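Side-chain contacts in ebony (Drosophila melanogaster, PDB 6DYM), which is the C-terminal condensation domain of a nonribosomal peptide synthetase and probably joins beta-alanine to amines such as dopamine and histamine: residues V64-T67 with N68-R71; E135-A138 with C139-M143; W52-L55 with V56-L60; E12-Q15 with E16-I20; F97-L100 with E101-E104. One frame throughout, in Å; residues are numbered along the deposited sequence.

Contact 1: V64-T67 with N68-R71; sequences VYDT and NTDR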
# COMPACT_ATOMS: atom_id res chain seq x y z
N VAL A 64 7.37 1.69 12.09
CA VAL A 64 8.62 1.00 12.40
C VAL A 64 9.61 2.02 12.93
O VAL A 64 9.91 3.01 12.25
CB VAL A 64 9.19 0.26 11.18
CG1 VAL A 64 10.55 -0.36 11.53
CG2 VAL A 64 8.23 -0.81 10.71
N TYR A 65 10.11 1.78 14.14
CA TYR A 65 11.12 2.62 14.76
C TYR A 65 12.50 2.04 14.52
O TYR A 65 12.70 0.82 14.60
CB TYR A 65 10.87 2.74 16.27
CG TYR A 65 9.83 3.78 16.66
CD1 TYR A 65 10.19 5.10 16.89
CD2 TYR A 65 8.49 3.43 16.80
CE1 TYR A 65 9.24 6.05 17.24
CE2 TYR A 65 7.54 4.37 17.16
CZ TYR A 65 7.92 5.68 17.38
OH TYR A 65 6.98 6.62 17.73
N ASP A 66 13.46 2.91 14.21
CA ASP A 66 14.88 2.59 14.37
C ASP A 66 15.15 2.70 15.87
O ASP A 66 15.20 3.80 16.42
CB ASP A 66 15.75 3.55 13.56
CG ASP A 66 17.25 3.23 13.65
OD1 ASP A 66 17.69 2.52 14.58
OD2 ASP A 66 18.00 3.71 12.78
N THR A 67 15.30 1.55 16.53
CA THR A 67 15.47 1.56 17.98
C THR A 67 16.76 2.24 18.42
O THR A 67 16.84 2.72 19.55
CB THR A 67 15.42 0.14 18.54
OG1 THR A 67 16.53 -0.61 18.05
CG2 THR A 67 14.12 -0.56 18.14
N ASN A 68 17.75 2.32 17.53
CA ASN A 68 18.98 3.03 17.87
C ASN A 68 18.75 4.54 17.95
O ASN A 68 19.24 5.20 18.87
CB ASN A 68 20.07 2.70 16.85
CG ASN A 68 21.37 3.45 17.12
OD1 ASN A 68 21.56 4.56 16.62
ND2 ASN A 68 22.25 2.85 17.91
N THR A 69 17.99 5.10 17.01
CA THR A 69 17.75 6.54 16.98
C THR A 69 16.38 6.94 17.52
O THR A 69 16.13 8.14 17.68
CB THR A 69 17.88 7.08 15.55
OG1 THR A 69 16.71 6.77 14.80
CG2 THR A 69 19.10 6.47 14.86
N ASP A 70 15.50 5.98 17.79
CA ASP A 70 14.14 6.25 18.29
C ASP A 70 13.34 7.12 17.32
O ASP A 70 12.51 7.93 17.73
CB ASP A 70 14.17 6.90 19.68
CG ASP A 70 14.64 5.94 20.76
OD1 ASP A 70 14.82 4.74 20.46
OD2 ASP A 70 14.82 6.38 21.91
N ARG A 71 13.55 6.96 16.01
CA ARG A 71 12.78 7.69 15.01
C ARG A 71 12.09 6.72 14.06
O ARG A 71 12.55 5.59 13.84
CB ARG A 71 13.67 8.65 14.22
CG ARG A 71 14.30 9.73 15.08
CD ARG A 71 14.98 10.80 14.23
NE ARG A 71 15.62 11.81 15.07
CZ ARG A 71 16.60 12.61 14.67
NH1 ARG A 71 17.07 12.51 13.43
NH2 ARG A 71 17.12 13.50 15.50
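Asp66, the last residue of strand 62-66, folds its side chain against Asn68 and Thr69 in the turn that follows. Its CB lies 3.6 Å from Thr69 OG1, where the two side chains cross at about a right angle. CG stands anti to the backbone N (chi1 -178°), which places the carboxylate beside Asn68 N and Thr69. There OD1 accepts a hydrogen bond from Asn68 N at 3.0 Å, the closure of an Asx turn; the donor comes from the anti side, 31° out of the carboxylate plane. OD2 meets a methyl group instead, 3.6 Å from Thr69 CG2. The backbone of Asp66 is engaged as well: its N donates to Arg71 O at 2.9 Å, and its O receives weak bonds from Thr69 N and Asp70 N. With Asp70 and Arg71 both facing Asp66, and Asp70 at positive phi (59°), the geometry fits a G1 beta bulge in the hairpin joining strands 62-66 and 71-80. Beside it, the edge of the Tyr65 ring brings CD1 to 3.8 Å from Asp70 O. The carboxylate is thus held at OD1 by one bent hydrogen bond, with OD2 beside a methyl.

Contact 2: E135-A138 with C139-M143; sequences ENIA and CMHFM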
# COMPACT_ATOMS: atom_id res chain seq x y z
N GLU A 135 19.25 -0.27 4.31
CA GLU A 135 18.22 0.05 5.30
C GLU A 135 16.83 -0.08 4.71
O GLU A 135 15.89 -0.52 5.40
CB GLU A 135 18.45 1.45 5.86
CG GLU A 135 19.69 1.58 6.74
CD GLU A 135 20.14 3.02 6.92
OE1 GLU A 135 19.77 3.89 6.10
OE2 GLU A 135 20.86 3.29 7.90
N ASN A 136 16.66 0.30 3.44
CA ASN A 136 15.35 0.18 2.81
C ASN A 136 14.93 -1.28 2.70
O ASN A 136 13.81 -1.66 3.05
CB ASN A 136 15.36 0.85 1.44
CG ASN A 136 13.99 0.92 0.81
OD1 ASN A 136 13.06 1.49 1.38
ND2 ASN A 136 13.85 0.33 -0.37
N ILE A 137 15.85 -2.13 2.22
CA ILE A 137 15.54 -3.55 2.09
C ILE A 137 15.30 -4.19 3.45
O ILE A 137 14.37 -4.99 3.62
CB ILE A 137 16.68 -4.26 1.32
CG1 ILE A 137 16.59 -3.92 -0.17
CG2 ILE A 137 16.65 -5.76 1.55
CD1 ILE A 137 15.45 -4.62 -0.88
N ALA A 138 16.11 -3.83 4.45
CA ALA A 138 15.88 -4.36 5.79
C ALA A 138 14.51 -3.95 6.33
O ALA A 138 13.79 -4.77 6.90
CB ALA A 138 16.99 -3.89 6.74
N CYS A 139 14.14 -2.68 6.14
CA CYS A 139 12.85 -2.22 6.65
C CYS A 139 11.70 -2.91 5.93
O CYS A 139 10.72 -3.32 6.56
CB CYS A 139 12.75 -0.70 6.51
SG CYS A 139 11.37 0.04 7.42
N MET A 140 11.81 -3.09 4.60
CA MET A 140 10.75 -3.77 3.86
C MET A 140 10.58 -5.21 4.34
O MET A 140 9.45 -5.66 4.56
CB MET A 140 11.06 -3.74 2.36
CG MET A 140 10.94 -2.35 1.73
SD MET A 140 9.27 -1.68 1.83
CE MET A 140 8.50 -2.48 0.42
N HIS A 141 11.69 -5.94 4.50
CA HIS A 141 11.61 -7.30 5.04
C HIS A 141 10.95 -7.30 6.41
O HIS A 141 10.13 -8.17 6.72
CB HIS A 141 13.01 -7.92 5.13
CG HIS A 141 13.50 -8.54 3.85
ND1 HIS A 141 12.93 -9.66 3.29
CD2 HIS A 141 14.52 -8.19 3.03
CE1 HIS A 141 13.57 -9.97 2.18
NE2 HIS A 141 14.54 -9.10 1.99
N PHE A 142 11.28 -6.31 7.24
CA PHE A 142 10.73 -6.25 8.60
C PHE A 142 9.23 -5.99 8.58
O PHE A 142 8.46 -6.64 9.29
CB PHE A 142 11.46 -5.16 9.39
CG PHE A 142 11.06 -5.09 10.84
CD1 PHE A 142 11.64 -5.92 11.78
CD2 PHE A 142 10.12 -4.16 11.26
CE1 PHE A 142 11.28 -5.84 13.12
CE2 PHE A 142 9.75 -4.08 12.59
CZ PHE A 142 10.33 -4.92 13.52
N MET A 143 8.79 -5.02 7.77
CA MET A 143 7.36 -4.73 7.69
C MET A 143 6.59 -5.89 7.07
O MET A 143 5.46 -6.19 7.48
CB MET A 143 7.12 -3.47 6.88
CG MET A 143 7.77 -2.24 7.47
SD MET A 143 7.09 -0.75 6.75
CE MET A 143 7.99 -0.66 5.21
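Glu135 and Cys139 open this turn of helix 133-153: Cys139 N donates to Glu135 O at 2.9 Å, and Cys139 CB rests 3.3 Å from the same oxygen. The CB of Glu135 is directed away from the next turn. Asn136 follows with an equivalent backbone bond, Met140 N to Asn136 O at 2.9 Å, while its OD1 is taken by Thr127 OG1 on strand 119-127. The main side-chain meeting belongs to Ile137. Its CG2 branch, set anti to the backbone N, runs alongside the His141 ring and comes within 3.6 Å of CD2; the two side chains point the same way, an i to i+4 pair on one helix face. Ile137 O receives His141 N at 3.0 Å in a nearly straight bond (173°), and His141 CD2 also passes 3.3 Å from that oxygen, obliquely to the ring. On the other side of CG from CD2, His141 ND1 is hydrogen-bonded to Tyr175 OH, which probably limits how the imidazole can turn against Ile137. Ala138 closes the walk by accepting from Phe142 N at 3.0 Å. Helix 133-153 is the crossover of the beta-alpha-beta unit between the parallel strands 119-127 and 158-163. Cys139 and Phe142 lean on Met4 of strand 4-8, Phe142 also on Val64 of strand 62-66, and Met140 and His141 on Leu171 of helix 166-174.

Contact 3: W52-L55 with V56-L60; sequences WNVL and VERDL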
# COMPACT_ATOMS: atom_id res chain seq x y z
N TRP A 52 -7.39 9.48 8.86
CA TRP A 52 -6.40 9.24 9.90
C TRP A 52 -7.02 8.65 11.16
O TRP A 52 -6.50 7.68 11.73
CB TRP A 52 -5.65 10.52 10.24
CG TRP A 52 -4.65 10.27 11.30
CD1 TRP A 52 -4.71 10.67 12.61
CD2 TRP A 52 -3.45 9.49 11.18
NE1 TRP A 52 -3.61 10.20 13.29
CE2 TRP A 52 -2.82 9.48 12.44
CE3 TRP A 52 -2.85 8.81 10.11
CZ2 TRP A 52 -1.62 8.81 12.66
CZ3 TRP A 52 -1.65 8.15 10.34
CH2 TRP A 52 -1.05 8.16 11.60
N ASN A 53 -8.13 9.22 11.63
CA ASN A 53 -8.71 8.76 12.89
C ASN A 53 -9.19 7.32 12.77
O ASN A 53 -8.90 6.48 13.64
CB ASN A 53 -9.85 9.69 13.32
CG ASN A 53 -9.35 11.06 13.74
OD1 ASN A 53 -9.63 12.06 13.08
ND2 ASN A 53 -8.62 11.11 14.85
N VAL A 54 -9.92 7.00 11.70
CA VAL A 54 -10.37 5.63 11.47
C VAL A 54 -9.18 4.69 11.33
O VAL A 54 -9.19 3.56 11.84
CB VAL A 54 -11.28 5.57 10.23
CG1 VAL A 54 -11.73 4.14 9.96
CG2 VAL A 54 -12.46 6.50 10.41
N LEU A 55 -8.12 5.14 10.65
CA LEU A 55 -6.93 4.31 10.47
C LEU A 55 -6.33 3.91 11.82
O LEU A 55 -5.99 2.74 12.03
CB LEU A 55 -5.91 5.07 9.63
CG LEU A 55 -4.72 4.32 9.03
CD1 LEU A 55 -5.17 3.21 8.11
CD2 LEU A 55 -3.83 5.30 8.28
N VAL A 56 -6.22 4.87 12.74
CA VAL A 56 -5.65 4.56 14.06
C VAL A 56 -6.61 3.68 14.86
O VAL A 56 -6.17 2.76 15.56
CB VAL A 56 -5.31 5.86 14.80
CG1 VAL A 56 -4.92 5.57 16.25
CG2 VAL A 56 -4.20 6.61 14.09
N GLU A 57 -7.92 3.93 14.76
CA GLU A 57 -8.86 3.23 15.63
C GLU A 57 -9.05 1.77 15.23
O GLU A 57 -9.27 0.91 16.09
CB GLU A 57 -10.20 3.97 15.65
CG GLU A 57 -10.10 5.37 16.25
CD GLU A 57 -11.31 5.76 17.09
OE1 GLU A 57 -12.44 5.63 16.59
OE2 GLU A 57 -11.11 6.20 18.24
N ARG A 58 -8.95 1.45 13.93
CA ARG A 58 -9.06 0.05 13.52
C ARG A 58 -7.93 -0.82 14.06
O ARG A 58 -8.10 -2.04 14.15
CB ARG A 58 -9.10 -0.04 11.99
CG ARG A 58 -10.30 0.63 11.38
CD ARG A 58 -11.59 -0.05 11.79
NE ARG A 58 -12.74 0.53 11.10
CZ ARG A 58 -13.98 0.51 11.55
NH1 ARG A 58 -14.26 -0.06 12.72
NH2 ARG A 58 -14.95 1.07 10.84
N ASP A 59 -6.79 -0.22 14.42
CA ASP A 59 -5.70 -0.91 15.11
C ASP A 59 -5.12 -2.06 14.27
O ASP A 59 -4.82 -3.14 14.78
CB ASP A 59 -6.14 -1.41 16.49
CG ASP A 59 -4.96 -1.73 17.40
OD1 ASP A 59 -3.97 -0.97 17.39
OD2 ASP A 59 -5.03 -2.75 18.12
N LEU A 60 -4.96 -1.82 12.97
CA LEU A 60 -4.34 -2.81 12.08
C LEU A 60 -3.05 -2.30 11.45
O LEU A 60 -2.37 -3.07 10.77
CB LEU A 60 -5.32 -3.23 10.98
CG LEU A 60 -6.65 -3.85 11.42
CD1 LEU A 60 -7.56 -4.03 10.21
CD2 LEU A 60 -6.42 -5.17 12.12
O HOH W 1 -5.46 0.44 10.70
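Trp52 and Val56 make the one CH-pi contact here, one helical turn apart. The Val56 CG2 methyl sits over a face of the indole, 3.9 Å from the centroid of the five-membered ring and 28° off its normal, displaced toward the rim, so that CE2 is the ring atom it approaches nearest at 3.6 Å. Trp52 reaches this position because CG is anti to its own N (chi1 180°). The indole nitrogen, NE1, is held by Leu11 O, which probably fixes the rotation of the indole beneath the methyl. A leucine in place of Trp52 would probably leave Leu11 O without its donor and Val56 CG2 without the flat surface it rests on.

Backbone bonds run in the regular i to i+4 pattern: Val56 N to Trp52 O, Glu57 N to Asn53 O and Arg58 N to Val54 O, each at 3.0 Å. This stretch closes helix 41-58, which packs against the mixed sheet of what is probably a GNAT-like fold, through Leu55 on Leu77, Phe79 and Phe123. At the helix end Asp59 takes positive phi, and where a Schellman motif would bond directly, a water bridges instead, donating to Leu55 O at 2.7 Å and accepting from Leu60 N at 3.2 Å.

Aliphatic contact is slighter: Val54 CG1 lies alongside Arg58, 4.0 Å from its CG, and also nears the polar end at NE, oblique to the guanidinium, with Phe79 touching both side chains. Asp59 OD2 forms a salt bridge with Lys154.

Contact 4: E12-Q15 with E16-I20; sequences EHRQ and EVIDI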
# COMPACT_ATOMS: atom_id res chain seq x y z
N GLU A 12 -0.80 10.68 17.33
CA GLU A 12 0.26 11.67 17.19
C GLU A 12 1.29 11.31 16.13
O GLU A 12 2.23 12.09 15.92
CB GLU A 12 0.94 11.89 18.54
CG GLU A 12 1.93 10.80 18.93
CD GLU A 12 1.37 9.87 19.99
OE1 GLU A 12 0.12 9.80 20.12
OE2 GLU A 12 2.17 9.22 20.70
N HIS A 13 1.15 10.16 15.47
CA HIS A 13 2.06 9.76 14.40
C HIS A 13 1.72 10.38 13.06
O HIS A 13 2.40 10.07 12.07
CB HIS A 13 2.05 8.23 14.26
CG HIS A 13 2.76 7.50 15.35
ND1 HIS A 13 2.33 6.28 15.83
CD2 HIS A 13 3.87 7.81 16.06
CE1 HIS A 13 3.15 5.87 16.79
NE2 HIS A 13 4.09 6.79 16.95
N ARG A 14 0.71 11.25 13.00
CA ARG A 14 0.11 11.64 11.72
C ARG A 14 1.12 12.33 10.82
O ARG A 14 1.26 11.97 9.64
CB ARG A 14 -1.10 12.55 11.97
CG ARG A 14 -1.98 12.77 10.75
CD ARG A 14 -3.04 13.83 11.04
NE ARG A 14 -2.43 15.01 11.64
CZ ARG A 14 -1.89 16.01 10.94
NH1 ARG A 14 -1.91 15.98 9.61
NH2 ARG A 14 -1.35 17.04 11.58
N GLN A 15 1.83 13.34 11.34
CA GLN A 15 2.74 14.09 10.48
C GLN A 15 3.93 13.24 10.05
O GLN A 15 4.37 13.33 8.89
CB GLN A 15 3.22 15.36 11.18
CG GLN A 15 3.91 16.33 10.24
CD GLN A 15 3.01 16.74 9.09
OE1 GLN A 15 1.87 17.15 9.30
NE2 GLN A 15 3.51 16.61 7.87
N GLU A 16 4.46 12.42 10.95
CA GLU A 16 5.56 11.54 10.59
C GLU A 16 5.12 10.54 9.51
O GLU A 16 5.86 10.29 8.56
CB GLU A 16 6.09 10.81 11.83
CG GLU A 16 6.81 11.73 12.81
CD GLU A 16 6.91 11.13 14.21
OE1 GLU A 16 5.93 11.22 14.98
OE2 GLU A 16 7.98 10.59 14.55
N VAL A 17 3.92 9.99 9.65
CA VAL A 17 3.41 9.05 8.65
C VAL A 17 3.16 9.76 7.32
O VAL A 17 3.48 9.23 6.25
CB VAL A 17 2.14 8.35 9.17
CG1 VAL A 17 1.35 7.72 8.02
CG2 VAL A 17 2.50 7.31 10.22
N ILE A 18 2.61 10.97 7.37
CA ILE A 18 2.35 11.72 6.14
C ILE A 18 3.66 12.00 5.42
O ILE A 18 3.77 11.81 4.20
CB ILE A 18 1.60 13.02 6.45
CG1 ILE A 18 0.10 12.73 6.63
CG2 ILE A 18 1.82 14.05 5.36
CD1 ILE A 18 -0.68 13.90 7.21
N ASP A 19 4.68 12.44 6.16
CA ASP A 19 5.98 12.71 5.56
C ASP A 19 6.54 11.48 4.86
O ASP A 19 7.07 11.58 3.75
CB ASP A 19 6.96 13.21 6.63
CG ASP A 19 6.56 14.55 7.20
OD1 ASP A 19 5.77 15.26 6.54
OD2 ASP A 19 7.02 14.89 8.32
N ILE A 20 6.44 10.31 5.50
CA ILE A 20 6.97 9.09 4.89
C ILE A 20 6.20 8.74 3.62
O ILE A 20 6.79 8.42 2.59
CB ILE A 20 6.96 7.94 5.91
CG1 ILE A 20 8.11 8.12 6.91
CG2 ILE A 20 7.08 6.59 5.20
CD1 ILE A 20 8.29 6.97 7.85
O HOH W 2 4.04 12.72 14.04
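Arg14 and Ile18 form the tightly packed side of the first turn of helix 14-25, which follows a short 3-10 segment at 12-13. The two side chains run side by side in the same direction, and Ile18 CD1 touches Arg14 CG at 3.9 Å and NH1 at 3.4 Å, oblique to the guanidinium. The arginine chain bends at chi3 (49°), which turns its head so that NH1 comes alongside Ile18 CD1; NH1 is then bound by Asn49 OD1 on helix 41-58. Ile18 is buried against Ser45 and Asn49 there, so an alanine here would probably open a gap beside those residues and leave the Arg14 head freer to shift. Val17 continues the packed face, with CG2 4.2 Å from His13 CB and Trp52 lying against it.

The solvent side is looser and polar. Gln15 NE2 donates to Asp19 OD1 at 2.9 Å (147°); the oxygen lies close to the Gln15 amide plane, while NE2 meets it from above the carboxylate plane, the two flat groups being turned 49° apart. Glu16 completes this side. Its OE1 stands near the edge of the His13 ring, whose ND1 is held by Arg10 N. One water serves as the bridge: it donates to Glu12 O at 2.7 Å and to Glu16 OE1 at 2.6 Å, and accepts from Glu16 N at 3.1 Å.

Contact 5: F97-L100 with E101-E104; sequences FEFL and EFCE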
# COMPACT_ATOMS: atom_id res chain seq x y z
N PHE A 97 -6.97 4.93 -7.84
CA PHE A 97 -7.81 4.09 -6.99
C PHE A 97 -8.86 3.33 -7.81
O PHE A 97 -9.20 2.20 -7.46
CB PHE A 97 -8.49 4.93 -5.91
CG PHE A 97 -7.57 5.30 -4.78
CD1 PHE A 97 -7.46 4.48 -3.67
CD2 PHE A 97 -6.79 6.44 -4.85
CE1 PHE A 97 -6.61 4.81 -2.63
CE2 PHE A 97 -5.93 6.77 -3.81
CZ PHE A 97 -5.84 5.96 -2.70
N GLU A 98 -9.37 3.93 -8.88
CA GLU A 98 -10.31 3.20 -9.72
C GLU A 98 -9.61 2.05 -10.45
O GLU A 98 -10.19 0.97 -10.61
CB GLU A 98 -10.98 4.15 -10.71
CG GLU A 98 -11.94 5.13 -10.05
CD GLU A 98 -12.74 5.95 -11.06
OE1 GLU A 98 -12.42 5.90 -12.26
OE2 GLU A 98 -13.68 6.65 -10.63
N PHE A 99 -8.37 2.26 -10.88
CA PHE A 99 -7.61 1.18 -11.50
C PHE A 99 -7.33 0.06 -10.51
O PHE A 99 -7.41 -1.12 -10.87
CB PHE A 99 -6.30 1.72 -12.08
CG PHE A 99 -5.36 0.64 -12.56
CD1 PHE A 99 -5.74 -0.25 -13.55
CD2 PHE A 99 -4.08 0.53 -12.02
CE1 PHE A 99 -4.87 -1.24 -13.99
CE2 PHE A 99 -3.21 -0.45 -12.46
CZ PHE A 99 -3.61 -1.34 -13.45
N LEU A 100 -6.99 0.40 -9.27
CA LEU A 100 -6.76 -0.63 -8.26
C LEU A 100 -8.04 -1.42 -7.99
O LEU A 100 -8.00 -2.64 -7.82
CB LEU A 100 -6.21 -0.01 -6.98
CG LEU A 100 -4.84 0.67 -7.13
CD1 LEU A 100 -4.39 1.30 -5.83
CD2 LEU A 100 -3.80 -0.30 -7.65
N GLU A 101 -9.19 -0.74 -7.94
CA GLU A 101 -10.45 -1.46 -7.79
C GLU A 101 -10.74 -2.32 -9.01
O GLU A 101 -11.27 -3.43 -8.89
CB GLU A 101 -11.60 -0.48 -7.52
CG GLU A 101 -12.97 -1.14 -7.34
CD GLU A 101 -13.04 -2.10 -6.15
OE1 GLU A 101 -14.00 -2.91 -6.11
OE2 GLU A 101 -12.16 -2.06 -5.27
N PHE A 102 -10.38 -1.83 -10.21
CA PHE A 102 -10.48 -2.65 -11.42
C PHE A 102 -9.71 -3.96 -11.26
O PHE A 102 -10.20 -5.03 -11.65
CB PHE A 102 -9.96 -1.83 -12.61
CG PHE A 102 -9.72 -2.63 -13.87
CD1 PHE A 102 -10.71 -2.75 -14.84
CD2 PHE A 102 -8.48 -3.20 -14.12
CE1 PHE A 102 -10.49 -3.46 -16.01
CE2 PHE A 102 -8.24 -3.92 -15.29
CZ PHE A 102 -9.25 -4.04 -16.24
N CYS A 103 -8.51 -3.89 -10.66
CA CYS A 103 -7.69 -5.08 -10.45
C CYS A 103 -8.20 -5.94 -9.31
O CYS A 103 -8.23 -7.17 -9.42
CB CYS A 103 -6.24 -4.69 -10.17
SG CYS A 103 -5.39 -3.79 -11.49
N GLU A 104 -8.59 -5.32 -8.20
CA GLU A 104 -8.89 -6.03 -6.96
C GLU A 104 -10.34 -6.49 -6.86
O GLU A 104 -10.60 -7.60 -6.37
CB GLU A 104 -8.57 -5.14 -5.75
CG GLU A 104 -7.09 -4.81 -5.63
CD GLU A 104 -6.78 -3.77 -4.58
OE1 GLU A 104 -7.73 -3.21 -3.97
OE2 GLU A 104 -5.59 -3.48 -4.36
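Cys103 sets its sulfur over a face of the Phe99 ring. SG stands 3.9 Å from the ring centroid, 24° off the normal, and is displaced toward the rim, where CZ lies 3.6 Å away; this is a sulfur-aromatic contact between i and i+4 positions. Phe99 CG anti to the backbone N (chi1 171°) lays the ring along the helix toward the following turn, and Cys103 SG, beside its own backbone N (chi1 -62°), comes down on it. Phe102 meets the same ring at a slant: its CD2 is 4.1 Å from Phe99 CD1, and the two side chains cross obliquely without stacking face to face. A further contact is at Glu104, whose CG passes 3.2 Å from Leu100 O before its OE2 reaches Thr162 OG1. Regular backbone bonds, such as Glu104 N to Leu100 O at 2.8 Å, underlie these contacts. Helix 93-111 presents the aromatic cluster to the far end of the sheet: Phe99 meets the rings of Tyr188 and Phe197, Phe102 meets Tyr188 and Phe183 edge-to-face, and Cys103 lies on Leu181 of strand 178-184 and Val208 of strand 205-212, with Leu100 and Glu104 turned to strand 158-163.

Contact 1 lies on the same side of the chain's centre as contact 2 and as contact 4, and touches both. Val64 CG2 of contact 1 packs on Met143 CG of contact 2 at 3.6 Å, while Tyr65 OH reaches His13 NE2 of contact 4 at 3.0 Å, a probable hydrogen bond. Contact 4 in turn meets contact 3, with Trp52 CZ2 3.4 Å from Arg14 N, so helices 14-25 and 41-58 are tied where one begins and the other nears its end. Contact 5 stands apart, its centre about 34 Å from that of contact 1, on the opposite side of the chain's centre. A bound calcium ion lies about 4 Å from the Ala138 side chain and about 10 Å from that of Asp66.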